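Local coordinates for CELL division control protein 6 (Pyrobaculum aerophilum, PDB 1FNN) that binds and probably hydrolyses ATP as an AAA+ ATPase and is thought to take part in regulating the initiation of DNA replication, at residues Gln28-Leu33 with Arg62-Leu67; Asp204-Gly209 with Asp245-Ser250; Glu217-Met222 with Glu265-Ser270; Ala224-Ala229 with Ile347-Gln352. All blocks are in the same frame, centred on the assembly; numbering follows the deposited sequence.

Contact 1 (Gln28-Leu33 with Arg62-Leu67); sequences QLDILL and RKLWEL
Leu29 is the first residue of 28-33 to meet the other helix: its CB lies 4.2 Å from CG of Leu64, and its CD1 comes just as near to Leu64 CB. One residue on, Asp30 contributes backbone more than side chain, since Leu64 CD2 rests 4.1 Å from Asp30 N; the carboxylate looks elsewhere, with OD1 hydrogen-bonded to the hydroxyl of Tyr68 at the end of the partner helix. A turn after Leu29, Leu33 sends CD1 to Leu64 CD1 at 3.7 Å. Leu64 makes every cross-segment contact, against Leu29, Asp30 and Leu33. Its CG is anti to the backbone N (chi1 -169°), which carries both methyls across toward 28-33, CD1 to Leu33 and CD2 to the backbone at Asp30. The short axes pass 10.6 Å apart at a crossing angle of -55°, and within 28-33 and 62-67 the contact gathers round Leu64. Helix 57-68 is the helix that follows the P-loop of the AAA+ ATPase, and helix 23-38 packs on it. Leu26 and Leu37, from the same helix 23-38, extend the cover over Leu64, while Leu29 also reaches Leu49 of strand 46-50 and Ile188 of strand 187-189, seating helix 23-38 on the parallel sheet as well.

Contact 2 (Asp204-Gly209 with Asp245-Ser250); sequences DRAKAG and DILYRS. With ADP (adenosine-5'-diphosphate), chain D.
Leu247 CD2 meets Ala206 where the two lid helices come together, 4.4 Å from Ala206 CB and 4.3 Å from its backbone N. The same methyl lies 4.4 Å from Arg205 CB, so one leucine branch makes the whole apolar contact. Even this closer part is only lightly packed, burying 74 Å² in all, and Leu220 and Ile223 of helix 217-227 add to the packing round Leu247. On the looser side, Lys207 and Ala208 face solvent on the first helix. Arg249 is exposed on the second and folds back along its own helix, NE bonding Asp245 OD1 at 2.7 Å from above the carboxylate plane. Arg205 starts toward Leu247 and then leaves it: a bend at chi2 (-71°) swings the guanidinium to the nucleotide. There NH2 is shared between two acceptors of ADP, the ribose O2' and the adenine N3, each at 2.9 Å, with N-H...acceptor angles of 147° and 144°. Both acceptors lie at the edge of the guanidinium, and NH1 is tied down by the carbonyl of Val9. One NH2 thus holds base and ribose together, while CB of the same arginine belongs to the lid packing. That chemistry is consistent with a lid whose position responds to the nucleotide, since the adenosine is coupled directly to helix 195-209.

Contact 3 (Glu217-Met222 with Glu265-Ser270); sequences EDILQM and EDVRKS
Met222 can be followed outward from its helix to the heart of this contact. CB leaves toward helix 264-274, and with CG anti to the backbone N (chi1 176°) and the rest of the chain extended, the side chain runs straight across the gap. CG passes 4.0 Å from Val267 CG1. SD comes next, at 3.9 Å from that same methyl and nearly as close to Val267 CB. At the tip, CE presses on Val267 CG1 at 3.5 Å, tighter than usual for two carbons, so methionine and valine meet tip to tip. CE also touches the aliphatic part of Arg268, 3.8 Å from its CG. It comes within 4.1 Å of Arg268 NE as well, oblique to the guanidinium, whose NE proton goes to the carbonyl of Ile368. Val267's other branch serves the previous turn, where CG2 lies 4.1 Å from Ile219 CD1 as the two side chains run alongside one another, pointing opposite ways. Val267 is thereby wedged between Ile219 and Met222, all three buried. The short axes are nearly parallel, 18° apart and 10.7 Å from one another, which lets successive turns share the contact. This pair belongs to the helical AAA+ lid: Ile223 and Ile226 of helix 217-227 continue the packing on Val267, helix 240-256 reaches it through Ser250, and Leu220 turns to Phe199 and Leu203 of helix 195-209.

Contact 4 (Ala224-Ala229 with Ile347-Gln352); sequences ADITGA and IVETRQ
The last turn of helix 217-227 comes up against the edge strand 349-352, the CA atoms of Asp225 and Glu349 being 6.3 Å apart, and the chain breaks out of helical geometry at Gly228. That strand lies at one side of the small three-stranded antiparallel sheet of the C-terminal winged-helix domain, so the contact joins the AAA+ lid to the winged helix. Asp225 is the central side chain. Its CB lies 3.9 Å from Glu349 CB, and its backbone O is 3.8 Å from Glu349 CG. Glu349 bends at chi2 (90°), carrying its carboxylate away from that of Asp225 to a hydrogen bond from the amide of Gly369. Asp225 OD2 and Glu349 OE1 remain 6.4 Å apart, and Arg351 probably offsets these nearby like charges. Two residues along the strand, on the same face, Arg351 answers the aspartate with a salt bridge. Its chain runs beside OD2, with CG 3.4 Å from that oxygen, then turns at chi3 so that the guanidinium comes to the open end of the carboxylate, the two planes only 15° apart. Tyr308 OH also bonds OD2, so the buried aspartate has both a charged and a neutral partner, and the Tyr308 side chain touches Arg351 as well. At the bridge itself, Arg351 NH1 sits 2.7 Å from Asp225 OD1 and equally 2.7 Å from OD2.

Overall arrangement
From the N terminus, contact 1 closes first, a short loop that brings helix 23-38 onto the P-loop helix before the lid begins. The other three follow in series after it and cross one another. Contact 2 opens at helix 195-209, contacts 3 and 4 open on successive turns of helix 217-227, and then 2, 3 and 4 close in that order, at helix 240-256, helix 264-274 and strand 349-352. Contacts 2 and 3 touch at Ser250 and Ser270, and contacts 3 and 4 where Val267 meets Ile226. Contacts 2 and 3 assemble the lid, contact 4 fastens the winged-helix domain to it, and ADP lies between contact 1 and contact 2.

Contact 1 (Gln28-Leu33 with Arg62-Leu67)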
# COMPACT_ATOMS: atom_id res chain seq x y z
N GLN A 28 11.40 16.05 -1.47
CA GLN A 28 10.72 16.98 -0.62
C GLN A 28 11.20 16.85 0.83
O GLN A 28 11.22 17.80 1.63
CB GLN A 28 9.18 16.83 -0.66
CG GLN A 28 8.57 17.48 -1.92
CD GLN A 28 7.11 17.05 -2.13
OE1 GLN A 28 6.16 17.49 -1.48
NE2 GLN A 28 6.87 16.14 -3.08
N LEU A 29 11.30 15.60 1.28
CA LEU A 29 11.79 15.27 2.60
C LEU A 29 13.23 15.75 2.71
O LEU A 29 13.64 16.26 3.76
CB LEU A 29 11.74 13.77 2.86
CG LEU A 29 10.53 13.21 3.62
CD1 LEU A 29 10.74 11.70 3.85
CD2 LEU A 29 10.29 13.90 4.95
N ASP A 30 14.03 15.47 1.69
CA ASP A 30 15.42 15.92 1.70
C ASP A 30 15.53 17.43 1.87
O ASP A 30 16.29 18.03 2.66
CB ASP A 30 16.10 15.45 0.41
CG ASP A 30 17.60 15.75 0.53
OD1 ASP A 30 18.36 15.05 1.22
OD2 ASP A 30 18.08 16.72 -0.06
N ILE A 31 14.68 18.14 1.11
CA ILE A 31 14.63 19.60 1.16
C ILE A 31 14.21 20.03 2.54
O ILE A 31 14.82 20.96 3.11
CB ILE A 31 13.67 20.14 0.07
CG1 ILE A 31 14.35 20.03 -1.34
CG2 ILE A 31 13.24 21.56 0.37
CD1 ILE A 31 13.24 20.17 -2.40
N LEU A 32 13.20 19.39 3.18
CA LEU A 32 12.83 19.85 4.49
C LEU A 32 13.92 19.54 5.55
O LEU A 32 14.07 20.25 6.55
CB LEU A 32 11.49 19.25 4.97
CG LEU A 32 10.31 19.65 4.04
CD1 LEU A 32 8.99 19.01 4.47
CD2 LEU A 32 10.13 21.17 4.00
N LEU A 33 14.55 18.38 5.46
CA LEU A 33 15.41 17.91 6.54
C LEU A 33 16.90 17.92 6.35
O LEU A 33 17.64 17.87 7.35
CB LEU A 33 15.04 16.41 6.82
CG LEU A 33 13.60 16.19 7.31
CD1 LEU A 33 13.34 14.67 7.32
CD2 LEU A 33 13.40 16.79 8.70
N ARG A 62 12.08 5.87 5.94
CA ARG A 62 13.17 4.99 6.29
C ARG A 62 14.32 5.15 5.31
O ARG A 62 15.50 5.09 5.67
CB ARG A 62 12.75 3.50 6.41
CG ARG A 62 11.85 3.37 7.68
CD ARG A 62 11.91 1.94 8.16
NE ARG A 62 11.26 1.66 9.40
CZ ARG A 62 11.50 1.90 10.67
NH1 ARG A 62 12.57 2.54 11.14
NH2 ARG A 62 10.62 1.46 11.57
N LYS A 63 13.99 5.36 4.04
CA LYS A 63 15.00 5.55 3.02
C LYS A 63 15.74 6.88 3.25
O LYS A 63 16.97 6.94 3.05
CB LYS A 63 14.40 5.54 1.62
CG LYS A 63 15.36 5.99 0.53
CD LYS A 63 16.44 4.94 0.26
CE LYS A 63 15.98 3.53 0.02
NZ LYS A 63 17.11 2.58 -0.29
N LEU A 64 14.96 7.90 3.59
CA LEU A 64 15.63 9.17 3.92
C LEU A 64 16.67 8.94 5.03
O LEU A 64 17.80 9.44 4.94
CB LEU A 64 14.60 10.19 4.36
CG LEU A 64 14.91 11.68 4.54
CD1 LEU A 64 15.44 11.98 5.93
CD2 LEU A 64 15.82 12.24 3.45
N TRP A 65 16.26 8.34 6.12
CA TRP A 65 17.21 8.06 7.23
C TRP A 65 18.43 7.29 6.76
O TRP A 65 19.60 7.52 7.14
CB TRP A 65 16.54 7.30 8.38
CG TRP A 65 17.57 7.01 9.46
CD1 TRP A 65 18.06 5.79 9.83
CD2 TRP A 65 18.22 7.99 10.28
NE1 TRP A 65 18.97 5.97 10.84
CE2 TRP A 65 19.10 7.29 11.14
CE3 TRP A 65 18.13 9.38 10.36
CZ2 TRP A 65 19.90 7.95 12.07
CZ3 TRP A 65 18.94 10.03 11.31
CH2 TRP A 65 19.80 9.31 12.14
N GLU A 66 18.21 6.25 5.93
CA GLU A 66 19.26 5.41 5.41
C GLU A 66 20.29 6.28 4.67
O GLU A 66 21.50 6.07 4.89
CB GLU A 66 18.70 4.34 4.48
CG GLU A 66 19.67 3.33 3.90
CD GLU A 66 18.82 2.49 2.91
OE1 GLU A 66 17.94 1.72 3.33
OE2 GLU A 66 19.08 2.66 1.73
N LEU A 67 19.85 7.31 3.96
CA LEU A 67 20.80 8.14 3.24
C LEU A 67 21.60 9.08 4.15
O LEU A 67 22.60 9.63 3.71
CB LEU A 67 20.05 8.97 2.20
CG LEU A 67 19.35 8.15 1.11
CD1 LEU A 67 18.46 9.02 0.24
CD2 LEU A 67 20.37 7.38 0.28

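Contact 2 (Asp204-Gly209 with Asp245-Ser250)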
# COMPACT_ATOMS: atom_id res chain seq x y z
N ASP A 204 10.66 -4.95 -9.40
CA ASP A 204 11.84 -4.84 -8.52
C ASP A 204 11.86 -5.97 -7.52
O ASP A 204 12.91 -6.62 -7.29
CB ASP A 204 11.84 -3.45 -7.86
CG ASP A 204 12.51 -2.38 -8.66
OD1 ASP A 204 12.57 -1.20 -8.23
OD2 ASP A 204 13.02 -2.65 -9.77
N ARG A 205 10.76 -6.20 -6.76
CA ARG A 205 10.70 -7.28 -5.81
C ARG A 205 10.94 -8.64 -6.46
O ARG A 205 11.63 -9.52 -5.87
CB ARG A 205 9.37 -7.35 -5.02
CG ARG A 205 9.05 -6.02 -4.30
CD ARG A 205 10.04 -5.84 -3.10
NE ARG A 205 9.85 -4.46 -2.59
CZ ARG A 205 9.53 -4.22 -1.33
NH1 ARG A 205 9.37 -5.19 -0.45
NH2 ARG A 205 9.38 -2.96 -0.96
N ALA A 206 10.33 -8.87 -7.64
CA ALA A 206 10.53 -10.16 -8.29
C ALA A 206 12.01 -10.35 -8.65
O ALA A 206 12.59 -11.43 -8.49
CB ALA A 206 9.68 -10.31 -9.57
N LYS A 207 12.63 -9.35 -9.24
CA LYS A 207 14.03 -9.49 -9.63
C LYS A 207 14.94 -9.77 -8.43
O LYS A 207 15.79 -10.64 -8.52
CB LYS A 207 14.51 -8.20 -10.31
CG LYS A 207 14.15 -8.17 -11.80
CD LYS A 207 14.44 -6.75 -12.30
CE LYS A 207 13.93 -6.60 -13.72
NZ LYS A 207 14.21 -5.24 -14.25
N ALA A 208 14.65 -9.16 -7.29
CA ALA A 208 15.45 -9.35 -6.08
C ALA A 208 15.12 -10.60 -5.32
O ALA A 208 15.98 -11.14 -4.61
CB ALA A 208 15.22 -8.14 -5.15
N GLY A 209 13.87 -11.09 -5.36
CA GLY A 209 13.47 -12.14 -4.44
C GLY A 209 13.09 -13.47 -5.06
O GLY A 209 12.90 -14.45 -4.28
N ASP A 245 2.25 -8.50 -1.00
CA ASP A 245 1.74 -9.64 -0.26
C ASP A 245 1.14 -10.66 -1.24
O ASP A 245 1.43 -11.85 -1.16
CB ASP A 245 0.71 -9.10 0.72
CG ASP A 245 0.03 -10.02 1.69
OD1 ASP A 245 0.41 -11.17 1.89
OD2 ASP A 245 -0.98 -9.66 2.33
N ILE A 246 0.41 -10.17 -2.28
CA ILE A 246 -0.15 -11.12 -3.24
C ILE A 246 0.93 -11.78 -4.06
O ILE A 246 0.82 -12.98 -4.34
CB ILE A 246 -1.21 -10.41 -4.16
CG1 ILE A 246 -2.46 -10.12 -3.30
CG2 ILE A 246 -1.48 -11.30 -5.37
CD1 ILE A 246 -3.39 -9.07 -4.00
N LEU A 247 1.94 -11.05 -4.53
CA LEU A 247 3.04 -11.64 -5.27
C LEU A 247 3.73 -12.77 -4.48
O LEU A 247 3.93 -13.90 -4.96
CB LEU A 247 4.08 -10.60 -5.68
CG LEU A 247 5.36 -11.05 -6.37
CD1 LEU A 247 5.07 -11.90 -7.63
CD2 LEU A 247 6.23 -9.88 -6.82
N TYR A 248 4.00 -12.47 -3.22
CA TYR A 248 4.73 -13.45 -2.38
C TYR A 248 3.89 -14.68 -2.10
O TYR A 248 4.31 -15.84 -2.22
CB TYR A 248 5.09 -12.75 -1.06
CG TYR A 248 5.85 -13.63 -0.07
CD1 TYR A 248 7.02 -14.27 -0.45
CD2 TYR A 248 5.39 -13.79 1.23
CE1 TYR A 248 7.73 -15.07 0.43
CE2 TYR A 248 6.09 -14.60 2.13
CZ TYR A 248 7.25 -15.22 1.71
OH TYR A 248 7.95 -16.02 2.61
N ARG A 249 2.62 -14.51 -1.71
CA ARG A 249 1.69 -15.61 -1.57
C ARG A 249 1.51 -16.43 -2.85
O ARG A 249 1.47 -17.67 -2.74
CB ARG A 249 0.26 -15.14 -1.18
CG ARG A 249 0.17 -14.82 0.31
CD ARG A 249 -1.00 -13.92 0.60
NE ARG A 249 -1.17 -13.40 1.94
CZ ARG A 249 -1.68 -14.04 2.97
NH1 ARG A 249 -1.77 -13.43 4.13
NH2 ARG A 249 -2.11 -15.30 2.84
N SER A 250 1.63 -15.82 -4.01
CA SER A 250 1.45 -16.53 -5.27
C SER A 250 2.71 -17.33 -5.55
O SER A 250 2.62 -18.40 -6.14
CB SER A 250 1.16 -15.59 -6.44
OG SER A 250 -0.05 -14.84 -6.16
PB ADP D . 2.71 3.12 4.23
O1B ADP D . 3.35 3.62 5.51
O2B ADP D . 2.40 4.15 3.30
O3B ADP D . 1.51 2.46 4.74
PA ADP D . 4.79 1.39 3.35
O1A ADP D . 5.90 2.35 3.46
O2A ADP D . 4.82 0.41 4.44
O3A ADP D . 3.44 2.12 3.30
O5' ADP D . 4.89 0.52 1.96
C5' ADP D . 4.09 -0.65 1.92
C4' ADP D . 4.97 -1.74 1.28
O4' ADP D . 5.29 -1.33 -0.03
C3' ADP D . 6.31 -1.97 1.97
O3' ADP D . 6.66 -3.33 1.79
C2' ADP D . 7.15 -1.00 1.22
O2' ADP D . 8.54 -1.33 1.28
C1' ADP D . 6.65 -1.21 -0.21
N9 ADP D . 6.84 -0.00 -0.91
C8 ADP D . 6.02 1.10 -0.86
N7 ADP D . 6.23 1.99 -1.77
C5 ADP D . 7.28 1.43 -2.49
C6 ADP D . 8.01 1.90 -3.60
N6 ADP D . 7.75 3.08 -4.14
N1 ADP D . 9.00 1.14 -4.07
C2 ADP D . 9.26 -0.01 -3.48
N3 ADP D . 8.66 -0.57 -2.43
C4 ADP D . 7.66 0.23 -1.98

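Contact 3 (Glu217-Met222 with Glu265-Ser270)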
# COMPACT_ATOMS: atom_id res chain seq x y z
N GLU A 217 6.05 -11.13 -17.05
CA GLU A 217 5.55 -9.76 -16.99
C GLU A 217 4.01 -9.79 -16.87
O GLU A 217 3.40 -9.03 -16.13
CB GLU A 217 5.93 -9.10 -18.29
CG GLU A 217 5.34 -7.72 -18.53
CD GLU A 217 5.96 -7.06 -19.75
OE1 GLU A 217 5.44 -7.23 -20.86
OE2 GLU A 217 6.99 -6.37 -19.57
N ASP A 218 3.37 -10.73 -17.59
CA ASP A 218 1.91 -10.82 -17.55
C ASP A 218 1.42 -11.12 -16.14
O ASP A 218 0.37 -10.60 -15.77
CB ASP A 218 1.33 -11.90 -18.47
CG ASP A 218 1.35 -11.49 -19.93
OD1 ASP A 218 1.62 -10.31 -20.23
OD2 ASP A 218 1.10 -12.36 -20.79
N ILE A 219 2.14 -11.97 -15.40
CA ILE A 219 1.67 -12.30 -14.04
C ILE A 219 1.73 -11.10 -13.12
O ILE A 219 0.90 -10.90 -12.22
CB ILE A 219 2.44 -13.49 -13.47
CG1 ILE A 219 1.86 -14.81 -14.02
CG2 ILE A 219 2.45 -13.54 -11.93
CD1 ILE A 219 0.59 -15.29 -13.33
N LEU A 220 2.79 -10.30 -13.26
CA LEU A 220 2.96 -9.11 -12.41
C LEU A 220 1.87 -8.10 -12.81
O LEU A 220 1.30 -7.43 -11.96
CB LEU A 220 4.35 -8.54 -12.74
CG LEU A 220 5.53 -8.85 -11.81
CD1 LEU A 220 5.36 -10.11 -10.99
CD2 LEU A 220 6.87 -8.81 -12.55
N GLN A 221 1.62 -8.02 -14.13
CA GLN A 221 0.57 -7.10 -14.60
C GLN A 221 -0.82 -7.47 -14.06
O GLN A 221 -1.56 -6.56 -13.64
CB GLN A 221 0.52 -7.02 -16.12
CG GLN A 221 1.61 -6.25 -16.83
CD GLN A 221 1.67 -6.58 -18.31
OE1 GLN A 221 1.13 -7.60 -18.78
NE2 GLN A 221 2.32 -5.74 -19.10
N MET A 222 -1.08 -8.75 -13.92
CA MET A 222 -2.34 -9.26 -13.33
C MET A 222 -2.55 -8.80 -11.91
O MET A 222 -3.62 -8.31 -11.46
CB MET A 222 -2.31 -10.77 -13.49
CG MET A 222 -3.47 -11.56 -12.88
SD MET A 222 -3.23 -13.34 -13.02
CE MET A 222 -4.61 -13.95 -12.08
N GLU A 265 -3.83 -19.20 -11.56
CA GLU A 265 -4.61 -19.66 -10.42
C GLU A 265 -3.94 -19.39 -9.07
O GLU A 265 -4.62 -19.19 -8.07
CB GLU A 265 -4.92 -21.18 -10.47
CG GLU A 265 -3.64 -21.99 -10.52
CD GLU A 265 -3.73 -23.47 -10.85
OE1 GLU A 265 -3.33 -23.78 -12.00
OE2 GLU A 265 -4.17 -24.32 -10.04
N ASP A 266 -2.59 -19.37 -9.06
CA ASP A 266 -1.92 -19.02 -7.77
C ASP A 266 -2.29 -17.61 -7.37
O ASP A 266 -2.61 -17.30 -6.21
CB ASP A 266 -0.39 -19.17 -8.02
CG ASP A 266 -0.01 -20.60 -8.43
OD1 ASP A 266 -0.53 -21.48 -7.70
OD2 ASP A 266 0.73 -20.63 -9.41
N VAL A 267 -2.28 -16.65 -8.32
CA VAL A 267 -2.68 -15.28 -8.02
C VAL A 267 -4.14 -15.18 -7.55
O VAL A 267 -4.46 -14.48 -6.57
CB VAL A 267 -2.45 -14.39 -9.25
CG1 VAL A 267 -2.99 -12.96 -9.16
CG2 VAL A 267 -0.95 -14.31 -9.63
N ARG A 268 -5.08 -15.85 -8.26
CA ARG A 268 -6.49 -15.78 -7.90
C ARG A 268 -6.74 -16.25 -6.49
O ARG A 268 -7.44 -15.65 -5.66
CB ARG A 268 -7.34 -16.65 -8.91
CG ARG A 268 -7.30 -16.06 -10.32
CD ARG A 268 -8.24 -16.80 -11.35
NE ARG A 268 -7.82 -16.37 -12.70
CZ ARG A 268 -7.31 -17.21 -13.58
NH1 ARG A 268 -7.17 -18.51 -13.26
NH2 ARG A 268 -6.95 -16.78 -14.78
N LYS A 269 -6.14 -17.40 -6.13
CA LYS A 269 -6.28 -17.94 -4.78
C LYS A 269 -5.61 -16.99 -3.78
O LYS A 269 -6.23 -16.76 -2.75
CB LYS A 269 -5.70 -19.35 -4.64
CG LYS A 269 -5.88 -20.16 -5.92
CD LYS A 269 -6.45 -21.56 -5.67
CE LYS A 269 -7.50 -21.91 -6.72
NZ LYS A 269 -7.57 -23.34 -7.07
N SER A 270 -4.43 -16.45 -4.11
CA SER A 270 -3.77 -15.54 -3.13
C SER A 270 -4.57 -14.27 -2.93
O SER A 270 -4.87 -13.84 -1.81
CB SER A 270 -2.33 -15.27 -3.63
OG SER A 270 -1.60 -16.53 -3.60

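Contact 4 (Ala224-Ala229 with Ile347-Gln352)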
# COMPACT_ATOMS: atom_id res chain seq x y z
N ALA A 224 -0.94 -6.24 -10.53
CA ALA A 224 -1.04 -4.79 -10.57
C ALA A 224 -2.44 -4.29 -11.02
O ALA A 224 -2.96 -3.32 -10.49
CB ALA A 224 -0.03 -4.29 -11.61
N ASP A 225 -3.08 -5.07 -11.86
CA ASP A 225 -4.45 -4.80 -12.32
C ASP A 225 -5.44 -5.02 -11.21
O ASP A 225 -6.43 -4.29 -11.14
CB ASP A 225 -4.85 -5.64 -13.56
CG ASP A 225 -4.19 -5.02 -14.78
OD1 ASP A 225 -3.80 -3.84 -14.63
OD2 ASP A 225 -4.06 -5.67 -15.83
N ILE A 226 -5.15 -5.92 -10.27
CA ILE A 226 -6.03 -6.13 -9.13
C ILE A 226 -5.87 -5.01 -8.12
O ILE A 226 -6.74 -4.87 -7.26
CB ILE A 226 -5.66 -7.45 -8.40
CG1 ILE A 226 -5.79 -8.69 -9.28
CG2 ILE A 226 -6.49 -7.67 -7.16
CD1 ILE A 226 -5.18 -9.90 -8.57
N THR A 227 -4.64 -4.52 -7.93
CA THR A 227 -4.39 -3.62 -6.80
C THR A 227 -4.19 -2.17 -7.14
O THR A 227 -4.33 -1.35 -6.23
CB THR A 227 -3.09 -4.13 -6.09
OG1 THR A 227 -2.03 -4.27 -7.05
CG2 THR A 227 -3.30 -5.52 -5.52
N GLY A 228 -3.70 -1.81 -8.31
CA GLY A 228 -3.37 -0.44 -8.64
C GLY A 228 -4.60 0.45 -8.85
O GLY A 228 -5.73 -0.07 -8.98
N ALA A 229 -4.45 1.73 -8.51
CA ALA A 229 -5.55 2.67 -8.68
C ALA A 229 -5.65 3.12 -10.13
O ALA A 229 -4.65 3.38 -10.82
CB ALA A 229 -5.37 3.88 -7.78
N ILE A 347 -15.34 -7.02 -11.66
CA ILE A 347 -15.44 -8.46 -11.87
C ILE A 347 -14.32 -8.99 -12.72
O ILE A 347 -13.81 -10.10 -12.56
CB ILE A 347 -16.84 -8.84 -12.48
CG1 ILE A 347 -17.92 -8.45 -11.48
CG2 ILE A 347 -16.93 -10.34 -12.73
CD1 ILE A 347 -19.34 -8.47 -12.02
N VAL A 348 -13.93 -8.21 -13.73
CA VAL A 348 -12.86 -8.53 -14.68
C VAL A 348 -11.90 -7.33 -14.72
O VAL A 348 -12.32 -6.25 -14.30
CB VAL A 348 -13.68 -8.68 -15.98
CG1 VAL A 348 -13.45 -7.58 -16.98
CG2 VAL A 348 -13.79 -10.10 -16.49
N GLU A 349 -10.65 -7.54 -15.14
CA GLU A 349 -9.77 -6.38 -15.36
C GLU A 349 -9.40 -6.36 -16.81
O GLU A 349 -9.30 -7.45 -17.40
CB GLU A 349 -8.51 -6.54 -14.46
CG GLU A 349 -8.92 -6.45 -12.97
CD GLU A 349 -9.28 -7.81 -12.38
OE1 GLU A 349 -8.67 -8.85 -12.70
OE2 GLU A 349 -10.22 -7.88 -11.55
N THR A 350 -9.21 -5.20 -17.44
CA THR A 350 -8.83 -5.23 -18.85
C THR A 350 -7.59 -4.36 -19.04
O THR A 350 -7.37 -3.45 -18.25
CB THR A 350 -9.94 -4.66 -19.79
OG1 THR A 350 -10.21 -3.33 -19.43
CG2 THR A 350 -11.23 -5.47 -19.62
N ARG A 351 -6.85 -4.61 -20.10
CA ARG A 351 -5.68 -3.80 -20.41
C ARG A 351 -5.61 -3.78 -21.95
O ARG A 351 -5.91 -4.80 -22.56
CB ARG A 351 -4.32 -4.32 -20.02
CG ARG A 351 -4.01 -5.51 -19.19
CD ARG A 351 -2.48 -5.69 -19.02
NE ARG A 351 -1.87 -4.40 -18.79
CZ ARG A 351 -1.62 -3.70 -17.71
NH1 ARG A 351 -1.94 -4.14 -16.50
NH2 ARG A 351 -1.03 -2.51 -17.83
N GLN A 352 -5.01 -2.73 -22.46
CA GLN A 352 -4.78 -2.63 -23.89
C GLN A 352 -3.51 -3.41 -24.24
O GLN A 352 -2.54 -3.44 -23.48
CB GLN A 352 -4.66 -1.15 -24.26
CG GLN A 352 -5.39 -0.68 -25.49
CD GLN A 352 -6.86 -1.05 -25.49
OE1 GLN A 352 -7.61 -0.67 -24.60
NE2 GLN A 352 -7.28 -1.80 -26.51